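RagB/SusD family nutrient uptake outer membrane protein (Bacteroides thetaiotaomicron, PDB 7KV2) probably binds beta-glucan at the surface of the outer membrane, as a SusD-family glycan-binding protein serving nutrient uptake in a gut bacterium. Local coordinates at residues C322-R325 against K326-E330; T342-A346 against Q347-D351. One frame throughout, in Å; residues are numbered along the deposited sequence.

Contact 1: C322-R325 against K326-E330; sequences CPVR and KETYE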
ATOM      1  N   CYS A 322       7.537  11.351  -7.204  1.00 15.28           N
ATOM      2  CA  CYS A 322       7.486   9.993  -7.762  1.00 15.23           C
ATOM      3  C   CYS A 322       7.146   9.969  -9.249  1.00 16.38           C
ATOM      4  O   CYS A 322       6.253   9.214  -9.625  1.00 17.26           O
ATOM      5  CB  CYS A 322       6.509   9.157  -6.970  1.00 17.92           C
ATOM      6  SG  CYS A 322       7.063   8.921  -5.263  1.00 20.31           S
ATOM      7  N   PRO A 323       7.901  10.660 -10.132  1.00 16.67           N
ATOM      8  CA  PRO A 323       7.846  10.402 -11.578  1.00 17.81           C
ATOM      9  C   PRO A 323       8.093   8.915 -11.823  1.00 16.83           C
ATOM     10  O   PRO A 323       8.740   8.240 -11.002  1.00 13.86           O
ATOM     11  CB  PRO A 323       9.063  11.092 -12.206  1.00 19.02           C
ATOM     12  CG  PRO A 323       9.587  11.996 -11.162  1.00 19.19           C
ATOM     13  CD  PRO A 323       8.964  11.619  -9.834  1.00 16.72           C
ATOM     14  N   VAL A 324       7.455   8.379 -12.857  1.00 16.14           N
ATOM     15  CA  VAL A 324       7.679   6.974 -13.259  1.00 15.34           C
ATOM     16  C   VAL A 324       8.953   6.925 -14.130  1.00 15.08           C
ATOM     17  O   VAL A 324       9.108   7.760 -15.029  1.00 15.27           O
ATOM     18  CB  VAL A 324       6.463   6.406 -14.006  1.00 16.47           C
ATOM     19  CG1 VAL A 324       6.809   5.028 -14.553  1.00 16.95           C
ATOM     20  CG2 VAL A 324       5.227   6.411 -13.115  1.00 15.31           C
ATOM     21  N   ARG A 325       9.876   6.023 -13.781  1.00 17.68           N
ATOM     22  CA  ARG A 325      11.153   5.824 -14.524  1.00 16.98           C
ATOM     23  C   ARG A 325      10.879   5.480 -15.982  1.00 16.91           C
ATOM     24  O   ARG A 325       9.961   4.686 -16.289  1.00 16.21           O
ATOM     25  CB  ARG A 325      11.983   4.717 -13.883  1.00 18.47           C
ATOM     26  CG  ARG A 325      12.351   4.996 -12.434  1.00 17.17           C
ATOM     27  CD  ARG A 325      13.206   3.874 -11.930  1.00 19.77           C
ATOM     28  NE  ARG A 325      13.650   4.050 -10.553  1.00 20.31           N
ATOM     29  CZ  ARG A 325      14.819   3.616 -10.094  1.00 20.05           C
ATOM     30  NH1 ARG A 325      15.723   3.090 -10.911  1.00 21.05           N
ATOM     31  NH2 ARG A 325      15.112   3.773  -8.823  1.00 19.30           N
ATOM     32  N   LYS A 326      11.624   6.106 -16.882  1.00 19.53           N
ATOM     33  CA  LYS A 326      11.601   5.732 -18.318  1.00 19.94           C
ATOM     34  C   LYS A 326      11.746   4.213 -18.438  1.00 18.72           C
ATOM     35  O   LYS A 326      11.014   3.603 -19.252  1.00 16.92           O
ATOM     36  CB  LYS A 326      12.710   6.477 -19.062  1.00 23.24           C
ATOM     37  CG  LYS A 326      12.785   6.254 -20.565  1.00 31.38           C
ATOM     38  CD  LYS A 326      13.951   6.988 -21.229  1.00 36.73           C
ATOM     39  CE  LYS A 326      13.919   6.890 -22.740  1.00 43.84           C
ATOM     40  NZ  LYS A 326      15.120   7.503 -23.352  1.00 51.41           N
ATOM     41  N   GLU A 327      12.604   3.595 -17.627  1.00 18.95           N
ATOM     42  CA  GLU A 327      12.854   2.137 -17.723  1.00 19.95           C
ATOM     43  C   GLU A 327      11.583   1.348 -17.385  1.00 20.66           C
ATOM     44  O   GLU A 327      11.421   0.235 -17.903  1.00 20.06           O
ATOM     45  CB  GLU A 327      14.021   1.737 -16.823  1.00 21.92           C
ATOM     46  CG  GLU A 327      15.349   2.365 -17.282  1.00 24.08           C
ATOM     47  CD  GLU A 327      15.519   3.879 -17.105  1.00 23.40           C
ATOM     48  OE1 GLU A 327      14.905   4.481 -16.198  1.00 23.65           O
ATOM     49  OE2 GLU A 327      16.321   4.462 -17.831  1.00 22.94           O
ATOM     50  N   THR A 328      10.706   1.893 -16.538  1.00 19.76           N
ATOM     51  CA  THR A 328       9.426   1.233 -16.184  1.00 17.39           C
ATOM     52  C   THR A 328       8.548   1.195 -17.424  1.00 16.16           C
ATOM     53  O   THR A 328       8.065   0.128 -17.807  1.00 16.63           O
ATOM     54  CB  THR A 328       8.757   1.952 -14.999  1.00 17.13           C
ATOM     55  OG1 THR A 328       9.602   1.800 -13.859  1.00 17.64           O
ATOM     56  CG2 THR A 328       7.391   1.412 -14.711  1.00 17.51           C
ATOM     57  N   TYR A 329       8.452   2.297 -18.116  1.00 17.36           N
ATOM     58  CA  TYR A 329       7.653   2.322 -19.368  1.00 18.91           C
ATOM     59  C   TYR A 329       8.214   1.327 -20.406  1.00 20.96           C
ATOM     60  O   TYR A 329       7.410   0.569 -21.067  1.00 20.97           O
ATOM     61  CB  TYR A 329       7.643   3.725 -19.933  1.00 19.02           C
ATOM     62  CG  TYR A 329       6.937   3.823 -21.256  1.00 21.32           C
ATOM     63  CD1 TYR A 329       5.580   4.056 -21.326  1.00 21.08           C
ATOM     64  CD2 TYR A 329       7.656   3.756 -22.442  1.00 26.88           C
ATOM     65  CE1 TYR A 329       4.953   4.223 -22.555  1.00 23.67           C
ATOM     66  CE2 TYR A 329       7.033   3.883 -23.675  1.00 28.21           C
ATOM     67  CZ  TYR A 329       5.675   4.116 -23.732  1.00 28.00           C
ATOM     68  OH  TYR A 329       5.084   4.250 -24.970  1.00 27.44           O
ATOM     69  N   GLU A 330       9.536   1.300 -20.550  1.00 21.73           N
ATOM     70  CA  GLU A 330      10.245   0.463 -21.564  1.00 22.44           C
ATOM     71  C   GLU A 330      10.198  -1.030 -21.248  1.00 22.46           C
ATOM     72  O   GLU A 330      10.401  -1.786 -22.180  1.00 21.16           O
ATOM     73  CB  GLU A 330      11.714   0.881 -21.666  1.00 23.74           C
ATOM     74  CG  GLU A 330      11.863   2.267 -22.204  1.00 25.80           C
ATOM     75  CD  GLU A 330      13.304   2.755 -22.316  1.00 30.76           C
ATOM     76  OE1 GLU A 330      14.173   2.274 -21.532  1.00 33.74           O
ATOM     77  OE2 GLU A 330      13.507   3.679 -23.138  1.00 35.95           O
TER
HETATM   78  O   HOH W   1      15.816   3.110 -13.925  1.00 26.30           O

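Contact 2: T342-A346 against Q347-D351; sequences TCWNA and QAVLD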
ATOM      1  N   THR A 342      -0.297   2.354 -16.112  1.00 14.33           N
ATOM      2  CA  THR A 342       0.757   2.613 -15.088  1.00 14.67           C
ATOM      3  C   THR A 342       1.437   3.942 -15.391  1.00 15.22           C
ATOM      4  O   THR A 342       1.713   4.716 -14.422  1.00 16.95           O
ATOM      5  CB  THR A 342       1.779   1.471 -15.014  1.00 14.55           C
ATOM      6  OG1 THR A 342       1.075   0.278 -14.643  1.00 14.50           O
ATOM      7  CG2 THR A 342       2.918   1.758 -14.066  1.00 13.53           C
ATOM      8  N   CYS A 343       1.796   4.178 -16.647  1.00 14.49           N
ATOM      9  CA  CYS A 343       2.734   5.261 -17.060  1.00 14.99           C
ATOM     10  C   CYS A 343       1.955   6.253 -17.925  1.00 16.47           C
ATOM     11  O   CYS A 343       1.666   5.937 -19.062  1.00 18.38           O
ATOM     12  CB  CYS A 343       3.893   4.692 -17.866  1.00 15.64           C
ATOM     13  SG  CYS A 343       4.711   3.248 -17.163  1.00 18.24           S
ATOM     14  N   TRP A 344       1.604   7.417 -17.388  1.00 17.31           N
ATOM     15  CA  TRP A 344       0.876   8.462 -18.132  1.00 17.78           C
ATOM     16  C   TRP A 344       1.946   9.378 -18.715  1.00 18.66           C
ATOM     17  O   TRP A 344       2.734   9.922 -17.951  1.00 16.61           O
ATOM     18  CB  TRP A 344      -0.134   9.203 -17.254  1.00 19.14           C
ATOM     19  CG  TRP A 344      -0.706  10.403 -17.932  1.00 19.74           C
ATOM     20  CD1 TRP A 344      -1.382  10.436 -19.122  1.00 21.66           C
ATOM     21  CD2 TRP A 344      -0.646  11.756 -17.469  1.00 19.30           C
ATOM     22  NE1 TRP A 344      -1.764  11.720 -19.418  1.00 22.82           N
ATOM     23  CE2 TRP A 344      -1.343  12.548 -18.404  1.00 18.07           C
ATOM     24  CE3 TRP A 344      -0.148  12.366 -16.315  1.00 19.44           C
ATOM     25  CZ2 TRP A 344      -1.432  13.931 -18.287  1.00 18.39           C
ATOM     26  CZ3 TRP A 344      -0.299  13.728 -16.169  1.00 19.86           C
ATOM     27  CH2 TRP A 344      -0.928  14.502 -17.143  1.00 17.28           C
ATOM     28  N   ASN A 345       2.049   9.416 -20.044  1.00 18.54           N
ATOM     29  CA  ASN A 345       3.059  10.221 -20.765  1.00 20.01           C
ATOM     30  C   ASN A 345       2.552  11.659 -20.861  1.00 22.20           C
ATOM     31  O   ASN A 345       2.034  12.099 -21.950  1.00 20.73           O
ATOM     32  CB  ASN A 345       3.359   9.586 -22.127  1.00 24.22           C
ATOM     33  CG  ASN A 345       4.639  10.105 -22.739  1.00 24.09           C
ATOM     34  OD1 ASN A 345       5.155  11.142 -22.331  1.00 23.30           O
ATOM     35  ND2 ASN A 345       5.172   9.348 -23.693  1.00 26.47           N
ATOM     36  N   ALA A 346       2.701  12.401 -19.773  1.00 21.14           N
ATOM     37  CA  ALA A 346       2.272  13.800 -19.661  1.00 18.90           C
ATOM     38  C   ALA A 346       2.939  14.620 -20.757  1.00 20.55           C
ATOM     39  O   ALA A 346       2.251  15.504 -21.328  1.00 20.66           O
ATOM     40  CB  ALA A 346       2.629  14.355 -18.311  1.00 18.31           C
ATOM     41  N   GLN A 347       4.244  14.427 -20.980  1.00 19.47           N
ATOM     42  CA  GLN A 347       4.966  15.280 -21.960  1.00 20.76           C
ATOM     43  C   GLN A 347       4.441  15.000 -23.370  1.00 21.12           C
ATOM     44  O   GLN A 347       4.220  15.975 -24.097  1.00 23.99           O
ATOM     45  CB  GLN A 347       6.482  15.108 -21.930  1.00 22.20           C
ATOM     46  CG  GLN A 347       7.209  16.165 -22.758  1.00 24.99           C
ATOM     47  CD  GLN A 347       6.853  17.574 -22.329  1.00 26.67           C
ATOM     48  OE1 GLN A 347       6.943  17.922 -21.153  1.00 25.25           O
ATOM     49  NE2 GLN A 347       6.469  18.388 -23.298  1.00 26.66           N
ATOM     50  N   ALA A 348       4.207  13.736 -23.732  1.00 23.34           N
ATOM     51  CA  ALA A 348       3.685  13.370 -25.075  1.00 24.01           C
ATOM     52  C   ALA A 348       2.345  14.066 -25.300  1.00 25.81           C
ATOM     53  O   ALA A 348       2.062  14.537 -26.439  1.00 26.02           O
ATOM     54  CB  ALA A 348       3.575  11.872 -25.217  1.00 27.25           C
ATOM     55  N   VAL A 349       1.525  14.172 -24.254  1.00 23.35           N
ATOM     56  CA  VAL A 349       0.192  14.839 -24.326  1.00 25.88           C
ATOM     57  C   VAL A 349       0.381  16.309 -24.738  1.00 28.53           C
ATOM     58  O   VAL A 349      -0.316  16.793 -25.667  1.00 24.85           O
ATOM     59  CB  VAL A 349      -0.547  14.704 -22.983  1.00 25.42           C
ATOM     60  CG1 VAL A 349      -1.710  15.663 -22.876  1.00 27.52           C
ATOM     61  CG2 VAL A 349      -0.976  13.260 -22.733  1.00 27.36           C
ATOM     62  N   LEU A 350       1.306  17.008 -24.097  1.00 24.67           N
ATOM     63  CA  LEU A 350       1.536  18.420 -24.449  1.00 26.83           C
ATOM     64  C   LEU A 350       2.197  18.536 -25.836  1.00 28.25           C
ATOM     65  O   LEU A 350       1.866  19.494 -26.535  1.00 30.63           O
ATOM     66  CB  LEU A 350       2.367  19.079 -23.347  1.00 25.44           C
ATOM     67  CG  LEU A 350       1.717  19.137 -21.958  1.00 23.56           C
ATOM     68  CD1 LEU A 350       2.496  20.061 -21.042  1.00 24.44           C
ATOM     69  CD2 LEU A 350       0.270  19.590 -21.996  1.00 22.79           C
ATOM     70  N   ASP A 351       3.142  17.665 -26.190  1.00 28.09           N
ATOM     71  CA  ASP A 351       3.831  17.662 -27.507  1.00 30.91           C
ATOM     72  C   ASP A 351       2.745  17.568 -28.578  1.00 34.71           C
ATOM     73  O   ASP A 351       2.797  18.356 -29.541  1.00 35.51           O
ATOM     74  CB  ASP A 351       4.827  16.507 -27.680  1.00 28.65           C
ATOM     75  CG  ASP A 351       6.041  16.557 -26.772  1.00 31.72           C
ATOM     76  OD1 ASP A 351       6.308  17.630 -26.224  1.00 32.70           O
ATOM     77  OD2 ASP A 351       6.714  15.509 -26.614  1.00 31.78           O
TER

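Contact 1: C322-R325 against K326-E330
A chi1 of 173° swings V324 CG1 to the side of its carbonyl carbon, where it meets T328 CG2 at 3.7 Å, the two side chains crossing at about a right angle. E327 folds back at chi2 (70°) until its OE1 lies 3.7 Å from R325 CB, while the R325 chain runs extended out to NE. One water fills the step between the charged ends: it accepts from R325 NH1 at 3.0 Å, in the plane of the guanidinium and at its edge, and donates to E327 OE1 at 2.8 Å.

R325 is the N-cap residue of helix 326-331. R325 O accepts from T328 N at 2.9 Å, with Y329 N a weak second donor at 3.4 Å. Beyond the turn, R325 NE bonds to L81 O and its guanidinium makes a cation-pi contact with W82; T328 OG1 goes to D80 O, and E327 OE2 to the hydroxyl of Y482.

The start of the helix is thus held by an apolar contact between V324 and T328 and by polar bonds of R325, T328 and E327. The arginine and glutamate stay 5.5 Å apart from R325 NH1 to E327 OE1, bridged by the water, and their opposite charges probably stabilise each other without direct contact.

Contact 2: T342-A346 against Q347-D351
Strand 343-345 runs straight into helix 346-355, and N345 caps the start of that helix while also being the centre of an inverse gamma turn. With CG anti to the backbone N (chi1 -163°), its amide swings forward over the first turn, and N345 OD1 accepts from A348 N at 3.1 Å, the capping bond. This bond is fairly straight at the hydrogen, but the donor stands 65° out of the carbonyl plane and does not follow a lone pair. The same amide lies against the methyl of A348, whose CB is 3.2 Å from N345 CG. Replaced by an alanine, N345 would lose its amide, and A348 N is likely to be left without its capping acceptor and the A348 methyl without the group packed on it.

The backbone carbonyls carry on the winding: N345 O receives V349 N at 3.1 Å, and A346 O receives L350 N at 3.3 Å. V349 also reaches back to the strand, its CG2 lying 3.7 Å from W344 NE1, with the two side chains crossing at about a right angle. One face of the W344 ring is approached by A346 CA, offset toward the rim. The indole's other partners lie further off in the chain: NE1 bonds to D313 OD2, H315 stacks on the ring, and W308 meets it edge-to-face.

From the first turn, Q347 NE2 reaches one turn on to D351 OD1 at 3.0 Å, nearly straight (172°), tying two helix side chains together. Two kinds of side chain thus work at this junction: the asparagine amide serves a first-turn N-H, while the tryptophan joins apolar packing to a carboxylate bond.

How the contacts relate
Contact 1 comes first along the chain; helix 337-342 follows it and ends in contact 2 at T342. The centres of the two contacts are 12 Å apart, and both lie in the SusD-family part of the chain. Each is the start of a helix, 326-331 in one and 346-355 in the other. They meet at C343, whose SG packs 3.8 Å from V324 CG1 and equally near Y329 CA. Strand 343-345 pairs antiparallel with strand 373-375, and F373 of that strand touches both contacts, stacking with Y329 and packing against N345. Helix 326-331 and the residues leading into it thus pack through V324, T328 and Y329 on this small sheet, whose first strand leads into helix 346-355.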